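Long-range contacts in p-47 protein (Clostridium botulinum E1 str. 'BoNT E Beluga', PDB 5WIX), which is of unknown function but has a tulip-domain fold like that of bactericidal/permeability-increasing protein, so it may bind a lipid: residues G22-Y27 and L208-N213; V183-K188 and I403-N408. All blocks are in the same frame, centred on the assembly; numbering follows the deposited sequence.

Interaction 1 of 2, residues G22-Y27 and L208-N213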
loop_
_atom_site.group_PDB
_atom_site.type_symbol
_atom_site.label_atom_id
_atom_site.label_comp_id
_atom_site.label_asym_id
_atom_site.label_seq_id
_atom_site.Cartn_x
_atom_site.Cartn_y
_atom_site.Cartn_z
ATOM N N GLY A 22 0.165 -7.210 9.750
ATOM C CA GLY A 22 0.887 -6.399 10.717
ATOM C C GLY A 22 1.772 -5.282 10.169
ATOM O O GLY A 22 2.413 -4.564 10.939
ATOM N N TRP A 23 1.814 -5.125 8.851
ATOM C CA TRP A 23 2.610 -4.074 8.221
ATOM C C TRP A 23 1.768 -2.840 7.902
ATOM O O TRP A 23 0.535 -2.919 7.899
ATOM C CB TRP A 23 3.257 -4.620 6.952
ATOM C CG TRP A 23 4.441 -5.462 7.242
ATOM C CD1 TRP A 23 4.454 -6.792 7.510
ATOM C CD2 TRP A 23 5.801 -5.024 7.300
ATOM N NE1 TRP A 23 5.741 -7.217 7.729
ATOM C CE2 TRP A 23 6.587 -6.150 7.602
ATOM C CE3 TRP A 23 6.430 -3.790 7.114
ATOM C CZ2 TRP A 23 7.971 -6.079 7.729
ATOM C CZ3 TRP A 23 7.802 -3.722 7.242
ATOM C CH2 TRP A 23 8.560 -4.862 7.546
ATOM N N ASP A 24 2.414 -1.709 7.614
ATOM C CA ASP A 24 1.667 -0.436 7.464
ATOM C C ASP A 24 1.216 -0.108 6.041
ATOM O O ASP A 24 0.047 0.211 5.795
ATOM C CB ASP A 24 2.496 0.745 7.980
ATOM C CG ASP A 24 2.329 0.971 9.461
ATOM O OD1 ASP A 24 1.223 0.690 9.988
ATOM O OD2 ASP A 24 3.312 1.427 10.086
ATOM N N ILE A 25 2.165 -0.125 5.119
ATOM C CA ILE A 25 1.864 0.019 3.708
ATOM C C ILE A 25 2.681 -1.027 2.975
ATOM O O ILE A 25 3.880 -1.167 3.227
ATOM C CB ILE A 25 2.204 1.429 3.182
ATOM C CG1 ILE A 25 1.310 2.476 3.825
ATOM C CG2 ILE A 25 2.043 1.486 1.679
ATOM C CD1 ILE A 25 1.469 3.852 3.226
ATOM N N VAL A 26 2.032 -1.781 2.097
ATOM C CA VAL A 26 2.714 -2.818 1.332
ATOM C C VAL A 26 2.589 -2.487 -0.148
ATOM O O VAL A 26 1.483 -2.186 -0.612
ATOM C CB VAL A 26 2.121 -4.208 1.633
ATOM C CG1 VAL A 26 2.855 -5.299 0.866
ATOM C CG2 VAL A 26 2.152 -4.477 3.129
ATOM N N TYR A 27 3.710 -2.501 -0.875
ATOM C CA TYR A 27 3.695 -2.326 -2.340
ATOM C C TYR A 27 4.027 -3.627 -3.059
ATOM O O TYR A 27 4.763 -4.451 -2.519
ATOM C CB TYR A 27 4.683 -1.248 -2.776
ATOM C CG TYR A 27 4.599 0.002 -1.943
ATOM C CD1 TYR A 27 3.770 1.053 -2.307
ATOM C CD2 TYR A 27 5.339 0.117 -0.793
ATOM C CE1 TYR A 27 3.683 2.202 -1.549
ATOM C CE2 TYR A 27 5.275 1.237 -0.020
ATOM C CZ TYR A 27 4.445 2.295 -0.394
ATOM O OH TYR A 27 4.382 3.433 0.397
ATOM N N LEU A 208 6.525 -1.868 4.155
ATOM C CA LEU A 208 6.965 -0.764 5.024
ATOM C C LEU A 208 6.138 -0.469 6.276
ATOM O O LEU A 208 4.965 -0.851 6.404
ATOM C CB LEU A 208 7.042 0.563 4.229
ATOM C CG LEU A 208 5.786 1.356 3.810
ATOM C CD1 LEU A 208 5.087 2.033 4.955
ATOM C CD2 LEU A 208 6.146 2.423 2.817
ATOM N N SER A 209 6.786 0.291 7.159
ATOM C CA SER A 209 6.174 0.973 8.283
ATOM C C SER A 209 6.418 2.471 8.132
ATOM O O SER A 209 7.573 2.896 8.009
ATOM C CB SER A 209 6.755 0.472 9.604
ATOM O OG SER A 209 6.421 -0.887 9.789
ATOM N N VAL A 210 5.371 3.287 8.197
ATOM C CA VAL A 210 5.540 4.723 7.956
ATOM C C VAL A 210 5.672 5.577 9.221
ATOM O O VAL A 210 4.811 5.548 10.101
ATOM C CB VAL A 210 4.389 5.284 7.097
ATOM C CG1 VAL A 210 4.378 4.622 5.728
ATOM C CG2 VAL A 210 3.056 5.086 7.804
ATOM N N VAL A 211 6.761 6.341 9.290
ATOM C CA VAL A 211 7.012 7.286 10.381
ATOM C C VAL A 211 7.362 6.571 11.683
ATOM O O VAL A 211 8.433 6.768 12.255
ATOM C CB VAL A 211 5.800 8.204 10.622
ATOM C CG1 VAL A 211 6.077 9.157 11.774
ATOM C CG2 VAL A 211 5.457 8.973 9.355
ATOM N N THR A 212 6.436 5.733 12.129
ATOM C CA THR A 212 6.609 4.871 13.300
ATOM C C THR A 212 7.801 3.945 13.197
ATOM O O THR A 212 7.982 3.232 12.210
ATOM C CB THR A 212 5.366 3.989 13.546
ATOM O OG1 THR A 212 4.827 3.556 12.290
ATOM C CG2 THR A 212 4.303 4.738 14.326
ATOM N N ASN A 213 8.622 3.962 14.229
ATOM C CA ASN A 213 9.696 3.008 14.323
ATOM C C ASN A 213 9.273 1.877 15.253
ATOM O O ASN A 213 9.748 1.776 16.379
ATOM C CB ASN A 213 10.971 3.699 14.799
ATOM C CG ASN A 213 11.393 4.831 13.875
ATOM O OD1 ASN A 213 12.120 4.614 12.903
ATOM N ND2 ASN A 213 10.933 6.047 14.172
#

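Interaction 2 of 2, residues V183-K188 and I403-N408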
loop_
_atom_site.group_PDB
_atom_site.type_symbol
_atom_site.label_atom_id
_atom_site.label_comp_id
_atom_site.label_asym_id
_atom_site.label_seq_id
_atom_site.Cartn_x
_atom_site.Cartn_y
_atom_site.Cartn_z
ATOM N N VAL A 183 2.941 13.147 3.277
ATOM C CA VAL A 183 3.799 12.895 4.425
ATOM C C VAL A 183 3.426 11.654 5.228
ATOM O O VAL A 183 4.299 10.976 5.773
ATOM C CB VAL A 183 3.802 14.127 5.355
ATOM C CG1 VAL A 183 4.774 13.939 6.504
ATOM C CG2 VAL A 183 4.153 15.378 4.554
ATOM N N TRP A 184 2.140 11.339 5.291
ATOM C CA TRP A 184 1.726 10.219 6.105
ATOM C C TRP A 184 2.106 8.893 5.467
ATOM O O TRP A 184 2.076 7.853 6.124
ATOM C CB TRP A 184 0.234 10.257 6.346
ATOM C CG TRP A 184 -0.594 10.129 5.123
ATOM C CD1 TRP A 184 -1.113 11.140 4.380
ATOM C CD2 TRP A 184 -1.048 8.913 4.517
ATOM N NE1 TRP A 184 -1.848 10.635 3.336
ATOM C CE2 TRP A 184 -1.828 9.271 3.397
ATOM C CE3 TRP A 184 -0.859 7.557 4.800
ATOM C CZ2 TRP A 184 -2.419 8.321 2.562
ATOM C CZ3 TRP A 184 -1.449 6.615 3.969
ATOM C CH2 TRP A 184 -2.218 7.002 2.864
ATOM N N MET A 185 2.448 8.936 4.183
ATOM C CA MET A 185 2.849 7.738 3.459
ATOM C C MET A 185 4.344 7.495 3.542
ATOM O O MET A 185 4.815 6.414 3.188
ATOM C CB MET A 185 2.453 7.823 1.986
ATOM C CG MET A 185 1.123 7.201 1.645
ATOM S SD MET A 185 0.833 7.286 -0.132
ATOM C CE MET A 185 1.662 5.797 -0.681
ATOM N N ASN A 186 5.089 8.504 3.983
ATOM C CA ASN A 186 6.542 8.394 4.026
ATOM C C ASN A 186 6.993 7.275 4.955
ATOM O O ASN A 186 6.581 7.214 6.110
ATOM C CB ASN A 186 7.171 9.719 4.447
ATOM C CG ASN A 186 7.021 10.794 3.388
ATOM O OD1 ASN A 186 6.979 10.498 2.187
ATOM N ND2 ASN A 186 6.929 12.053 3.825
ATOM N N PRO A 187 7.820 6.360 4.428
ATOM C CA PRO A 187 8.351 5.194 5.144
ATOM C C PRO A 187 9.599 5.482 5.955
ATOM O O PRO A 187 10.468 6.206 5.476
ATOM C CB PRO A 187 8.689 4.226 4.017
ATOM C CG PRO A 187 8.979 5.097 2.850
ATOM C CD PRO A 187 8.109 6.298 2.981
ATOM N N LYS A 188 9.696 4.900 7.149
ATOM C CA LYS A 188 10.911 5.001 7.963
ATOM C C LYS A 188 11.736 3.731 7.827
ATOM O O LYS A 188 12.911 3.769 7.468
ATOM C CB LYS A 188 10.574 5.248 9.433
ATOM N N ILE A 403 -0.673 6.107 -5.622
ATOM C CA ILE A 403 0.014 4.872 -5.922
ATOM C C ILE A 403 1.425 5.240 -6.408
ATOM O O ILE A 403 2.403 4.621 -5.990
ATOM C CB ILE A 403 -0.767 3.987 -6.939
ATOM C CG1 ILE A 403 -0.209 2.560 -6.934
ATOM C CG2 ILE A 403 -0.772 4.588 -8.345
ATOM C CD1 ILE A 403 -1.150 1.545 -7.540
ATOM N N ASN A 404 1.529 6.308 -7.199
ATOM C CA ASN A 404 2.815 6.749 -7.736
ATOM C C ASN A 404 3.715 7.523 -6.755
ATOM O O ASN A 404 4.815 7.942 -7.117
ATOM C CB ASN A 404 2.581 7.613 -8.976
ATOM C CG ASN A 404 2.240 6.793 -10.206
ATOM O OD1 ASN A 404 2.806 5.723 -10.423
ATOM N ND2 ASN A 404 1.316 7.294 -11.023
ATOM N N ASP A 405 3.267 7.694 -5.516
ATOM C CA ASP A 405 3.913 8.635 -4.592
ATOM C C ASP A 405 5.211 8.094 -4.011
ATOM O O ASP A 405 6.267 8.727 -4.105
ATOM C CB ASP A 405 2.947 9.006 -3.456
ATOM C CG ASP A 405 3.450 10.165 -2.600
ATOM O OD1 ASP A 405 3.446 11.316 -3.090
ATOM O OD2 ASP A 405 3.817 9.933 -1.430
ATOM N N ILE A 406 5.128 6.922 -3.405
ATOM C CA ILE A 406 6.306 6.354 -2.763
ATOM C C ILE A 406 7.092 5.386 -3.678
ATOM O O ILE A 406 8.239 5.674 -4.052
ATOM C CB ILE A 406 5.914 5.655 -1.468
ATOM C CG1 ILE A 406 5.157 6.643 -0.596
ATOM C CG2 ILE A 406 7.142 5.189 -0.748
ATOM C CD1 ILE A 406 5.953 7.887 -0.314
ATOM N N VAL A 407 6.487 4.261 -4.052
ATOM C CA VAL A 407 7.204 3.308 -4.887
ATOM C C VAL A 407 6.768 3.354 -6.337
ATOM O O VAL A 407 5.600 3.117 -6.650
ATOM C CB VAL A 407 7.045 1.865 -4.394
ATOM C CG1 VAL A 407 7.734 0.932 -5.343
ATOM C CG2 VAL A 407 7.626 1.703 -3.003
ATOM N N ASN A 408 7.723 3.668 -7.207
ATOM C CA ASN A 408 7.552 3.523 -8.647
ATOM C C ASN A 408 8.388 2.361 -9.108
ATOM O O ASN A 408 9.617 2.425 -9.081
ATOM C CB ASN A 408 7.970 4.788 -9.397
ATOM C CG ASN A 408 7.300 6.026 -8.866
ATOM O OD1 ASN A 408 6.140 6.297 -9.173
ATOM N ND2 ASN A 408 8.028 6.791 -8.064
#

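Interaction 1 of 2, residues G22-Y27 and L208-N213
I25 and L208 pair across two antiparallel strands, and D24, just before strand 25-30 begins, faces the same residue. Backbone bonds dominate. The carbonyl O of L208 accepts two N-H groups, D24 N at 3.0 Å and I25 N at 3.2 Å. The two share one carbonyl, with I25 N 40° out of its plane. L208 N returns a bond to I25 O at 2.9 Å.

The polar side-chain contacts belong to D24. D24 OD2 takes a weak bond from V210 N at 3.4 Å, and R214 makes a long, weak ion pair with the same oxygen. T212 OG1 approaches OD2 but is bonded to V210 O.

Apolar contacts lie on the sheet face that carries I25 and L208, whose side chains rise together. L208 CG stands between its backbone N and carbonyl carbon (chi1 75°), which brings it against I25 CB. I25 also reaches V210, though the exact fit there is uncertain. The W23 ring turns its edge to the backbone of L208, with W23 CE3 3.4 Å from L208 O, while its NE1 bonds S220 O.

D24 and I25 both face L208. This is a classic beta bulge, here where strand 25-30 begins in the central six-stranded antiparallel sheet.

Interaction 2 of 2, residues V183-K188 and I403-N408
I406 reaches across to M185, N186 and P187, and its branches divide the work. Its CB packs on the Y27 side chain of strand 25-30. From there CG1 leaves anti to the carbonyl carbon (chi1 -55°). I406 CG1 meets the methyl CE of M185 at 3.6 Å, and M185 CB is also near. The side chains of M185 and I406 run alongside one another, head to tail. A bend at chi3 of M185 (86°) turns its CE back to I406. At the end of the longer branch, CD1 of I406 lies 3.8 Å from N186 OD1, the N186 side chain lying roughly perpendicular to that of I406. On the other branch, CG2 of I406 meets the P187 ring at its CG and CD, 4.0 Å from P187 CD.

D405 adds a looser touch, with D405 OD2 4.2 Å from M185 SD. The polar ends have their partner in S180, whose OG is hydrogen-bonded to both D405 OD2 and N186 OD1.

No hydrogen bond crosses between 183-188 and 403-408. The two loop-rich segments therefore meet through shape and van der Waals contact, and the polar link between D405 and N186 runs through S180, outside both segments.

In the fold
Both contacts are buried near the centre of the chain, about 10 Å apart between centres. Interaction 1 joins neighbouring strands within the six-stranded sheet and relies on backbone hydrogen bonds. Interaction 2 sets the turn entering strand 187-195, an outer strand of that sheet, against the loop before strand 407-409, which belongs to another sheet; its direct contacts are mostly apolar. N186 and D405 are partly exposed, so its margin is less enclosed. The two meet directly. S209 O and K188 N probably form a hydrogen bond at 3.0 Å, tying strand 203-210 to 187-195. M185 also touches I25 and Y27, and V210 packs on the backbone of 183-188.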